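DNA-entry nuclease (Competence-specific nuclease) (Streptococcus agalactiae ILRI112, PDB 4QGO) probably cleaves DNA, and perhaps RNA, without sequence specificity as a metal-dependent nuclease of the beta-beta-alpha (His-Me finger) class. Local coordinates at residues A[16-21]-A[175-180]; A[123-126]-A[130-133]. The protein carries 1 engineered substitution. One frame throughout, in Å; residues are numbered along the deposited sequence.

Contact 1 (A[16-21]-A[175-180])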
loop_
_atom_site.group_PDB
_atom_site.type_symbol
_atom_site.label_atom_id
_atom_site.label_comp_id
_atom_site.label_asym_id
_atom_site.label_seq_id
_atom_site.Cartn_x
_atom_site.Cartn_y
_atom_site.Cartn_z
ATOM N N ASN A 16 -8.631 -16.480 1.262
ATOM C CA ASN A 16 -7.978 -17.316 2.270
ATOM C C ASN A 16 -6.630 -16.721 2.694
ATOM O O ASN A 16 -6.304 -16.653 3.884
ATOM C CB ASN A 16 -7.800 -18.746 1.755
ATOM C CG ASN A 16 -9.116 -19.498 1.659
ATOM O OD1 ASN A 16 -10.141 -19.050 2.175
ATOM N ND2 ASN A 16 -9.092 -20.657 1.004
ATOM N N ASN A 17 -5.852 -16.271 1.715
ATOM C CA ASN A 17 -4.576 -15.632 2.017
ATOM C C ASN A 17 -4.780 -14.362 2.840
ATOM O O ASN A 17 -4.047 -14.113 3.803
ATOM C CB ASN A 17 -3.798 -15.341 0.736
ATOM C CG ASN A 17 -3.223 -16.595 0.111
ATOM O OD1 ASN A 17 -2.858 -17.535 0.817
ATOM N ND2 ASN A 17 -3.142 -16.621 -1.214
ATOM N N LEU A 18 -5.787 -13.577 2.462
ATOM C CA LEU A 18 -6.126 -12.363 3.195
ATOM C C LEU A 18 -6.447 -12.696 4.651
ATOM O O LEU A 18 -5.918 -12.068 5.560
ATOM C CB LEU A 18 -7.301 -11.637 2.529
ATOM C CG LEU A 18 -7.718 -10.320 3.178
ATOM C CD1 LEU A 18 -6.541 -9.347 3.216
ATOM C CD2 LEU A 18 -8.909 -9.720 2.444
ATOM N N LYS A 19 -7.298 -13.697 4.864
ATOM C CA LYS A 19 -7.665 -14.100 6.220
ATOM C C LYS A 19 -6.451 -14.536 7.041
ATOM O O LYS A 19 -6.334 -14.184 8.215
ATOM C CB LYS A 19 -8.701 -15.226 6.183
ATOM C CG LYS A 19 -9.088 -15.746 7.558
ATOM N N ASN A 20 -5.552 -15.298 6.425
ATOM C CA ASN A 20 -4.338 -15.733 7.108
ATOM C C ASN A 20 -3.436 -14.566 7.485
ATOM O O ASN A 20 -2.739 -14.610 8.498
ATOM C CB ASN A 20 -3.545 -16.715 6.241
ATOM C CG ASN A 20 -4.280 -18.021 6.008
ATOM O OD1 ASN A 20 -5.154 -18.405 6.785
ATOM N ND2 ASN A 20 -3.919 -18.719 4.934
ATOM N N ALA A 21 -3.446 -13.523 6.662
ATOM C CA ALA A 21 -2.551 -12.390 6.863
ATOM C C ALA A 21 -3.069 -11.371 7.875
ATOM O O ALA A 21 -2.278 -10.708 8.543
ATOM C CB ALA A 21 -2.271 -11.716 5.539
ATOM N N THR A 175 1.140 -1.883 5.562
ATOM C CA THR A 175 1.777 -3.177 5.765
ATOM C C THR A 175 1.609 -4.036 4.524
ATOM O O THR A 175 0.494 -4.415 4.182
ATOM C CB THR A 175 1.156 -3.920 6.952
ATOM O OG1 THR A 175 1.125 -3.058 8.109
ATOM C CG2 THR A 175 1.957 -5.176 7.288
ATOM N N PRO A 176 2.713 -4.342 3.835
ATOM C CA PRO A 176 2.629 -5.339 2.758
ATOM C C PRO A 176 2.224 -6.688 3.341
ATOM O O PRO A 176 2.796 -7.115 4.360
ATOM C CB PRO A 176 4.061 -5.403 2.216
ATOM C CG PRO A 176 4.727 -4.121 2.695
ATOM C CD PRO A 176 4.081 -3.831 4.025
ATOM N N LEU A 177 1.242 -7.338 2.721
ATOM C CA LEU A 177 0.791 -8.662 3.169
ATOM C C LEU A 177 1.395 -9.739 2.268
ATOM O O LEU A 177 1.215 -9.698 1.042
ATOM C CB LEU A 177 -0.738 -8.747 3.171
ATOM C CG LEU A 177 -1.478 -7.678 3.976
ATOM C CD1 LEU A 177 -2.978 -7.949 3.939
ATOM C CD2 LEU A 177 -0.960 -7.626 5.408
ATOM N N TYR A 178 2.149 -10.661 2.870
ATOM C CA TYR A 178 2.783 -11.771 2.151
ATOM C C TYR A 178 2.068 -13.076 2.494
ATOM O O TYR A 178 1.596 -13.249 3.621
ATOM C CB TYR A 178 4.270 -11.889 2.508
ATOM C CG TYR A 178 5.080 -10.636 2.204
ATOM C CD1 TYR A 178 5.595 -10.410 0.938
ATOM C CD2 TYR A 178 5.317 -9.681 3.187
ATOM C CE1 TYR A 178 6.323 -9.265 0.652
ATOM C CE2 TYR A 178 6.055 -8.542 2.915
ATOM C CZ TYR A 178 6.552 -8.335 1.646
ATOM O OH TYR A 178 7.273 -7.205 1.374
ATOM N N ARG A 179 1.987 -13.995 1.530
ATOM C CA ARG A 179 1.278 -15.263 1.739
ATOM C C ARG A 179 2.005 -16.152 2.726
ATOM O O ARG A 179 1.397 -17.012 3.370
ATOM C CB ARG A 179 1.178 -16.058 0.441
ATOM C CG ARG A 179 0.315 -15.444 -0.648
ATOM C CD ARG A 179 0.227 -16.390 -1.844
ATOM N NE ARG A 179 1.551 -16.742 -2.341
ATOM C CZ ARG A 179 1.788 -17.717 -3.212
ATOM N NH1 ARG A 179 0.784 -18.448 -3.685
ATOM N NH2 ARG A 179 3.028 -17.967 -3.607
ATOM N N ASN A 180 3.313 -15.957 2.801
ATOM C CA ASN A 180 4.198 -16.836 3.545
ATOM C C ASN A 180 5.511 -16.117 3.804
ATOM O O ASN A 180 5.686 -14.950 3.438
ATOM C CB ASN A 180 4.434 -18.123 2.753
ATOM C CG ASN A 180 4.977 -17.859 1.363
ATOM O OD1 ASN A 180 5.948 -17.118 1.191
ATOM N ND2 ASN A 180 4.336 -18.444 0.356
HETATM O O HOH W 1 -2.024 -18.958 -2.606
HETATM O O HOH W 2 -1.550 -17.584 3.209
#
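Asn17, Leu18 and Ala21 bring one side of the N-terminal helix against Leu177 and Arg179, where strand 170-177 runs out into a loop: a contact between a helix and the end of a strand, apolar at one end and water-bridged at the other. The apolar half is small. Ala21 CB lies 4.1 Å from Leu177 CB, and Leu18 CD1 meets Leu177 CD1 at 3.9 Å. The CB of Leu18 is directed away from the strand, yet CG stands anti to the backbone N (chi1 -178°), beside the carbonyl carbon, and with chi2 near 58° CD1 comes back to Leu177.

At the other end the amide of Asn17 packs beside the aliphatic part of Arg179, with Asn17 ND2 3.4 Å from Arg179 CD and the amide and guanidinium planes 83° apart. That steep angle and the carbon partner mark it as van der Waals packing rather than a stack. Polar linkage comes through water. One water accepts from Asn17 ND2 at 2.9 Å and from Arg179 NH1. A second donates to Asn17 OD1 at 2.7 Å and to Arg179 O, and accepts from Asn20 ND2, so both ends of the Asn17 amide are engaged and its rotation is probably fixed. The guanidinium has a stronger partner elsewhere, a salt bridge from NE to Asp183.

Leu177 also pairs through its backbone with Phe187 and Ala188, and its side chain touches His190 of the adjacent strand 188-195. Helix 12-22 thus rests at the end of strand 170-177, which lies between 188-195 and 66-70 in the large antiparallel sheet.

Contact 2 (A[123-126]-A[130-133])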
loop_
_atom_site.group_PDB
_atom_site.type_symbol
_atom_site.label_atom_id
_atom_site.label_comp_id
_atom_site.label_asym_id
_atom_site.label_seq_id
_atom_site.Cartn_x
_atom_site.Cartn_y
_atom_site.Cartn_z
ATOM N N LYS A 123 12.733 15.009 8.027
ATOM C CA LYS A 123 14.184 15.138 8.099
ATOM C C LYS A 123 14.900 13.801 8.253
ATOM O O LYS A 123 14.588 13.023 9.156
ATOM C CB LYS A 123 14.564 16.069 9.257
ATOM C CG LYS A 123 16.059 16.277 9.422
ATOM C CD LYS A 123 16.679 16.810 8.144
ATOM N N GLY A 124 15.841 13.539 7.350
ATOM C CA GLY A 124 16.707 12.375 7.450
ATOM C C GLY A 124 16.194 11.128 6.749
ATOM O O GLY A 124 16.904 10.132 6.621
ATOM N N TRP A 125 14.949 11.176 6.296
ATOM C CA TRP A 125 14.324 10.001 5.701
ATOM C C TRP A 125 14.615 9.849 4.217
ATOM O O TRP A 125 14.582 10.821 3.456
ATOM C CB TRP A 125 12.814 10.065 5.935
ATOM C CG TRP A 125 12.048 8.877 5.449
ATOM C CD1 TRP A 125 12.182 7.586 5.871
ATOM C CD2 TRP A 125 10.997 8.880 4.479
ATOM N NE1 TRP A 125 11.289 6.777 5.203
ATOM C CE2 TRP A 125 10.545 7.549 4.349
ATOM C CE3 TRP A 125 10.388 9.878 3.715
ATOM C CZ2 TRP A 125 9.518 7.189 3.474
ATOM C CZ3 TRP A 125 9.367 9.525 2.851
ATOM C CH2 TRP A 125 8.948 8.183 2.729
ATOM N N ASP A 126 14.887 8.616 3.800
ATOM C CA ASP A 126 15.098 8.337 2.391
ATOM C C ASP A 126 13.741 8.328 1.680
ATOM O O ASP A 126 12.997 7.346 1.724
ATOM C CB ASP A 126 15.855 7.013 2.227
ATOM C CG ASP A 126 16.117 6.656 0.780
ATOM O OD1 ASP A 126 15.745 7.442 -0.117
ATOM O OD2 ASP A 126 16.700 5.578 0.542
ATOM N N SER A 130 14.168 4.494 -4.405
ATOM C CA SER A 130 14.998 3.324 -4.179
ATOM C C SER A 130 15.275 3.075 -2.700
ATOM O O SER A 130 16.253 2.418 -2.357
ATOM C CB SER A 130 16.314 3.444 -4.945
ATOM O OG SER A 130 17.029 4.594 -4.535
ATOM N N ASN A 131 14.422 3.600 -1.823
ATOM C CA ASN A 131 14.492 3.221 -0.414
ATOM C C ASN A 131 14.054 1.763 -0.298
ATOM O O ASN A 131 12.879 1.462 -0.496
ATOM C CB ASN A 131 13.577 4.127 0.414
ATOM C CG ASN A 131 13.557 3.759 1.896
ATOM O OD1 ASN A 131 13.906 2.642 2.286
ATOM N ND2 ASN A 131 13.127 4.701 2.725
ATOM N N PRO A 132 14.987 0.846 0.013
ATOM C CA PRO A 132 14.669 -0.583 -0.088
ATOM C C PRO A 132 13.694 -1.063 0.981
ATOM O O PRO A 132 13.184 -2.179 0.881
ATOM C CB PRO A 132 16.037 -1.255 0.088
ATOM C CG PRO A 132 16.804 -0.288 0.940
ATOM C CD PRO A 132 16.375 1.075 0.461
ATOM N N GLN A 133 13.441 -0.244 1.995
ATOM C CA GLN A 133 12.487 -0.619 3.025
ATOM C C GLN A 133 11.101 -0.056 2.740
ATOM O O GLN A 133 10.145 -0.386 3.440
ATOM C CB GLN A 133 12.951 -0.127 4.404
ATOM C CG GLN A 133 14.369 -0.525 4.738
ATOM C CD GLN A 133 14.615 -0.618 6.230
ATOM O OE1 GLN A 133 13.771 -0.236 7.042
ATOM N NE2 GLN A 133 15.779 -1.129 6.596
HETATM O O HOH W 3 18.024 5.150 -1.866
#
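Asn131 reaches back across a short turn to Asp126, and its side chain can be followed outward atom by atom. At its base, Asn131 CB lies 3.4 Å from Asp126 OD2, a carbon-oxygen contact. CG is set anti to the backbone N (chi1 178°), which carries the amide alongside the aspartate, the two side chains running past each other in opposite directions. The carboxylate and amide planes are only 9° apart and stacked.

At the tip the two amide atoms part company. Asn131 ND2 donates to Asp126 O at 2.8 Å, with an N-H...O angle of 160°; the donor lies in the carbonyl plane on a lone pair, and the acceptor is close to the amide plane of Asn131. Asn131 ND2 also comes within 3.7 Å of Trp125 NE1; the two side chains cross at about a right angle, and the approach to the ring is oblique. Trp125 NE1 itself bonds to Asn55 OD1. Asn131 OD1 turns to its own segment and accepts from Gln133 N at 2.9 Å, closing an Asx turn.

Water adds a second bridge between the segments, donating to Asp126 OD2 at 2.8 Å and hydrogen-bonded to Ser130 OG at 2.9 Å. The other carboxylate oxygen, Asp126 OD1, is held by Ser128 OG, in the intervening residues.

Chemically, the buried Asn131 amide uses its nitrogen to close the loop and its oxygen to close the Asx turn just before strand 135-139. The direct bond pairs two neutral groups, the amide N-H and a main-chain carbonyl, while the carboxylate is engaged by Ser128 OG and a water.

How the contacts relate
From the N terminus the chain first forms helix 12-22; 153 residues separate its segment 16-21 from 175-180, and contact 1 therefore closes a very long loop. Within that span, after helix 116-119, contact 2 closes a short one, with three residues between 123-126 and 130-133, before strand 135-139 begins. The smaller closure lies wholly inside the larger, and the two do not cross. The centres of contacts 1 and 2 are 25 Å apart and the nearest atoms of contacts 1 and 2 about 7 Å apart, without touching. Contact 1 ties the N-terminal helix to the seven-stranded sheet, whereas contact 2 shapes the connection leading into the two-stranded sheet of 108-112 and 135-139.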